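Protein piwi (Drosophila melanogaster, PDB 6KR6) binds piRNAs and, as a Piwi-subfamily Argonaute protein, directs the transcriptional repression of transposable elements through the complexes it forms with them. Local coordinates at residues 696-702 with 737-741; 60-66 with 398-404. All coordinates share one frame; numbering follows the deposited sequence.

Contact 1 of 2, residues 696-702 with 737-741; sequences SMNTRFF and TVSPT
R700 reaches from 696-702 to the backbone of 737-741, and its NH2 gives a weak hydrogen bond to V738 O at 3.3 Å (N-H...O 146°). V738 O lies at the edge of the guanidinium, near its plane, and T737 O also lies at that edge, in plane. S739 OG approaches NH2 obliquely, at an angle too poor for a bond. Both segments belong to the Piwi domain, whose fold is of the RNase H type: 696-702 leaves the end of strand 687-695 and turns into the short strand 701-702, while 737-741 leads from a loop into strand 741-745. The other side of the guanidinium looks back along its own segment, where NE and NH1 both make weak bonds to M697 O, so that one carbonyl is shared by two donors and the turn at 697-700 is tied to the arginine. The charge of R700 has its partner outside both segments: NH1 forms a salt bridge with E220, which probably offsets the like charge of R365 nearby. Just before the turn, S696 N makes a weak bond to P740 O, 3.3 Å long, where 737-741 runs on into strand 741-745.

Around these polar links the packing centres on P740. Its CG and CD meet T699 O, with CG 3.2 Å from that oxygen, and CG lies obliquely against the ring of F701, which Y727 of strand 725-729 also touches, with P740 CB near CE2 and CZ of that ring. F701 holds CG between its backbone N and carbonyl carbon (chi1 51°), which carries the ring to the proline. At the far end F702 and T737 meet obliquely: T737 CG2 is 3.5 Å from F702 CE1 and 3.6 Å from F702 CZ.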
# COMPACT_ATOMS: atom_id res chain seq x y z
N SER A 696 5.94 0.54 2.42
CA SER A 696 6.84 -0.04 1.43
C SER A 696 7.17 -1.46 1.84
O SER A 696 8.13 -1.72 2.57
CB SER A 696 8.09 0.81 1.30
OG SER A 696 8.80 0.50 0.11
N MET A 697 6.36 -2.41 1.37
CA MET A 697 6.67 -3.82 1.54
C MET A 697 7.80 -4.28 0.63
O MET A 697 8.21 -5.45 0.72
CB MET A 697 5.42 -4.67 1.27
CG MET A 697 4.30 -4.46 2.27
SD MET A 697 2.77 -5.35 1.87
CE MET A 697 3.34 -7.05 1.90
N ASN A 698 8.32 -3.40 -0.23
CA ASN A 698 9.38 -3.78 -1.16
C ASN A 698 10.75 -3.66 -0.52
O ASN A 698 11.63 -4.49 -0.77
CB ASN A 698 9.28 -2.92 -2.42
CG ASN A 698 10.62 -2.72 -3.09
OD1 ASN A 698 11.32 -1.74 -2.82
ND2 ASN A 698 10.99 -3.64 -3.97
N THR A 699 10.96 -2.63 0.30
CA THR A 699 12.24 -2.36 0.92
C THR A 699 12.16 -2.66 2.41
O THR A 699 11.28 -2.14 3.11
CB THR A 699 12.65 -0.90 0.71
OG1 THR A 699 12.80 -0.65 -0.69
CG2 THR A 699 13.96 -0.61 1.42
N ARG A 700 13.07 -3.50 2.89
CA ARG A 700 13.14 -3.87 4.30
C ARG A 700 14.56 -3.67 4.81
O ARG A 700 15.51 -3.51 4.03
CB ARG A 700 12.71 -5.33 4.52
CG ARG A 700 11.61 -5.80 3.59
CD ARG A 700 10.47 -6.46 4.36
NE ARG A 700 9.41 -6.89 3.45
CZ ARG A 700 8.19 -7.27 3.84
NH1 ARG A 700 7.30 -7.64 2.94
NH2 ARG A 700 7.88 -7.27 5.13
N PHE A 701 14.69 -3.67 6.13
CA PHE A 701 15.99 -3.62 6.79
C PHE A 701 15.82 -4.10 8.22
O PHE A 701 14.74 -3.98 8.80
CB PHE A 701 16.60 -2.21 6.75
CG PHE A 701 15.67 -1.13 7.23
CD1 PHE A 701 15.64 -0.75 8.56
CD2 PHE A 701 14.82 -0.48 6.34
CE1 PHE A 701 14.79 0.24 9.00
CE2 PHE A 701 13.97 0.51 6.77
CZ PHE A 701 13.95 0.88 8.10
N PHE A 702 16.90 -4.64 8.78
CA PHE A 702 16.83 -5.30 10.08
C PHE A 702 18.05 -4.91 10.92
O PHE A 702 19.07 -4.47 10.40
CB PHE A 702 16.76 -6.82 9.93
CG PHE A 702 15.79 -7.28 8.89
CD1 PHE A 702 14.43 -7.12 9.08
CD2 PHE A 702 16.23 -7.88 7.73
CE1 PHE A 702 13.53 -7.54 8.12
CE2 PHE A 702 15.34 -8.31 6.76
CZ PHE A 702 13.98 -8.14 6.96
N THR A 737 7.57 -10.27 9.43
CA THR A 737 8.62 -9.35 9.04
C THR A 737 8.08 -7.93 9.02
O THR A 737 6.94 -7.70 8.61
CB THR A 737 9.18 -9.71 7.66
OG1 THR A 737 8.96 -11.10 7.40
CG2 THR A 737 10.67 -9.43 7.60
N VAL A 738 8.90 -6.98 9.48
CA VAL A 738 8.46 -5.59 9.53
C VAL A 738 8.39 -5.02 8.13
O VAL A 738 9.28 -5.24 7.30
CB VAL A 738 9.39 -4.74 10.41
CG1 VAL A 738 8.74 -3.41 10.74
CG2 VAL A 738 9.76 -5.47 11.66
N SER A 739 7.33 -4.27 7.86
CA SER A 739 7.24 -3.45 6.66
C SER A 739 7.41 -2.00 7.07
O SER A 739 6.49 -1.42 7.66
CB SER A 739 5.90 -3.65 5.95
OG SER A 739 5.58 -5.02 5.85
N PRO A 740 8.56 -1.37 6.82
CA PRO A 740 8.76 0.01 7.26
C PRO A 740 7.88 0.96 6.47
O PRO A 740 7.53 0.70 5.32
CB PRO A 740 10.24 0.27 6.98
CG PRO A 740 10.55 -0.63 5.84
CD PRO A 740 9.71 -1.87 6.05
N THR A 741 7.51 2.07 7.11
CA THR A 741 6.70 3.08 6.46
C THR A 741 7.61 4.10 5.78
O THR A 741 8.63 4.50 6.34
CB THR A 741 5.78 3.78 7.46
OG1 THR A 741 5.21 2.81 8.35
CG2 THR A 741 4.67 4.51 6.74

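Contact 2 of 2, residues 60-66 with 398-404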
# COMPACT_ATOMS: atom_id res chain seq x y z
N ASP A 60 18.74 14.13 18.76
CA ASP A 60 18.13 13.21 17.80
C ASP A 60 17.85 11.85 18.44
O ASP A 60 16.94 11.72 19.26
CB ASP A 60 19.02 13.05 16.57
CG ASP A 60 20.49 13.23 16.89
OD1 ASP A 60 20.86 14.30 17.40
OD2 ASP A 60 21.27 12.28 16.64
N GLY A 61 18.63 10.84 18.06
CA GLY A 61 18.43 9.50 18.56
C GLY A 61 19.71 8.70 18.70
O GLY A 61 20.81 9.26 18.62
N VAL A 62 19.59 7.39 18.90
CA VAL A 62 20.74 6.51 19.09
C VAL A 62 21.08 5.89 17.73
O VAL A 62 20.25 5.16 17.18
CB VAL A 62 20.45 5.43 20.13
CG1 VAL A 62 21.65 4.51 20.30
CG2 VAL A 62 20.07 6.06 21.46
N PRO A 63 22.25 6.18 17.16
CA PRO A 63 22.57 5.62 15.84
C PRO A 63 22.95 4.15 15.92
O PRO A 63 23.52 3.67 16.90
CB PRO A 63 23.75 6.48 15.37
CG PRO A 63 24.38 6.95 16.63
CD PRO A 63 23.26 7.14 17.62
N VAL A 64 22.62 3.43 14.84
CA VAL A 64 22.86 1.99 14.72
C VAL A 64 23.20 1.67 13.27
O VAL A 64 23.03 2.48 12.36
CB VAL A 64 21.66 1.14 15.18
CG1 VAL A 64 21.49 1.20 16.69
CG2 VAL A 64 20.39 1.60 14.48
N MET A 65 23.70 0.45 13.07
CA MET A 65 24.00 -0.09 11.75
C MET A 65 23.08 -1.28 11.50
O MET A 65 22.98 -2.18 12.34
CB MET A 65 25.47 -0.51 11.65
CG MET A 65 26.18 0.02 10.42
SD MET A 65 26.11 1.82 10.29
CE MET A 65 26.73 2.31 11.90
N LEU A 66 22.42 -1.28 10.35
CA LEU A 66 21.31 -2.20 10.10
C LEU A 66 21.54 -3.00 8.82
O LEU A 66 21.93 -2.44 7.79
CB LEU A 66 19.99 -1.44 9.99
CG LEU A 66 19.62 -0.48 11.11
CD1 LEU A 66 20.14 0.93 10.82
CD2 LEU A 66 18.12 -0.47 11.31
N THR A 398 24.63 -5.13 1.91
CA THR A 398 24.99 -3.80 2.37
C THR A 398 24.25 -3.47 3.66
O THR A 398 23.13 -3.95 3.90
CB THR A 398 24.67 -2.75 1.30
OG1 THR A 398 25.01 -3.27 0.01
CG2 THR A 398 25.45 -1.47 1.55
N GLU A 399 24.88 -2.66 4.51
CA GLU A 399 24.28 -2.22 5.76
C GLU A 399 24.24 -0.70 5.80
O GLU A 399 25.11 -0.02 5.26
CB GLU A 399 25.03 -2.77 6.97
CG GLU A 399 26.48 -2.35 7.07
CD GLU A 399 27.18 -2.96 8.27
OE1 GLU A 399 26.70 -4.00 8.77
OE2 GLU A 399 28.21 -2.40 8.71
N VAL A 400 23.21 -0.17 6.46
CA VAL A 400 22.93 1.26 6.45
C VAL A 400 23.10 1.84 7.85
O VAL A 400 22.89 1.16 8.86
CB VAL A 400 21.52 1.56 5.91
CG1 VAL A 400 21.29 3.06 5.77
CG2 VAL A 400 21.32 0.90 4.57
N GLN A 401 23.50 3.11 7.90
CA GLN A 401 23.47 3.88 9.13
C GLN A 401 22.07 4.43 9.36
O GLN A 401 21.43 4.93 8.43
CB GLN A 401 24.49 5.02 9.07
CG GLN A 401 24.24 6.08 7.99
CD GLN A 401 24.59 5.62 6.58
OE1 GLN A 401 24.40 4.46 6.22
NE2 GLN A 401 25.11 6.54 5.77
N GLY A 402 21.59 4.31 10.60
CA GLY A 402 20.28 4.83 10.95
C GLY A 402 20.30 5.30 12.39
O GLY A 402 21.32 5.24 13.06
N ARG A 403 19.14 5.75 12.86
CA ARG A 403 19.01 6.22 14.23
C ARG A 403 17.66 5.80 14.79
O ARG A 403 16.67 5.69 14.05
CB ARG A 403 19.19 7.74 14.33
CG ARG A 403 17.95 8.51 14.74
CD ARG A 403 18.23 10.00 14.81
NE ARG A 403 18.22 10.63 13.49
CZ ARG A 403 17.18 11.29 13.00
NH1 ARG A 403 16.07 11.42 13.72
NH2 ARG A 403 17.25 11.83 11.79
N ILE A 404 17.63 5.54 16.09
CA ILE A 404 16.43 5.14 16.81
C ILE A 404 15.97 6.33 17.64
O ILE A 404 16.74 6.87 18.45
CB ILE A 404 16.68 3.91 17.68
CG1 ILE A 404 17.36 2.80 16.86
CG2 ILE A 404 15.38 3.39 18.28
CD1 ILE A 404 17.66 1.55 17.66
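V62, V64 and L66 exchange pairs of backbone hydrogen bonds with I404, G402 and V400, regular antiparallel beta pairing that joins the first modelled strand, 61-68, to strand 392-405. V64 N to G402 O and G402 N to V64 O are both 2.9 Å. The bonds between L66 and V400 lie in the carbonyl planes, whereas the donor V64 N stands 41° out of the plane of its acceptor carbonyl. The non-hydrogen-bonded pairs are P63 with R403 and M65 with Q401.

On the face of V64 and I404, V64 CG1 meets I404 CD1 at 4.0 Å, their side chains crossing at about a right angle. L66 CD1 comes within 3.7 Å of G402 N, where the glycine has no side chain to block it. On the other face M65 SD rests 3.8 Å from Q401 CB. R403 lays its aliphatic chain beside the start of the first strand, CD 3.6 Å from D60 CB, and is held at NH2 by Q758. An alanine in place of R403 would probably leave Q758 without this partner and D60 and G61 without the methylenes beside them. T712 and V714 of strand 712-714 cover the L66, V400 and I404 face. The joint thus rests on main-chain bonds, with apolar V64, L66, V400 and I404 on one face and polar groups of Q401 and R403 on the more exposed other.

Contact 2 joins strand 61-68, at the start of the modelled chain, to strand 392-405 more than 320 residues later; contact 1 opens only after that and lies wholly in the Piwi domain. Their centres are 15 Å apart, and they meet directly, since strand 701-702 pairs antiparallel with strand 61-68: F702 shares backbone hydrogen bonding with Q67, F702 O packs on L66 CB at 3.2 Å, and F701 CD1 lies 3.7 Å from L66 CD2. Strand 61-68 is therefore bordered by 392-405 and by 701-702. The N-terminal segment is in this way built into the body of the protein, linking the first modelled strand to the Piwi domain.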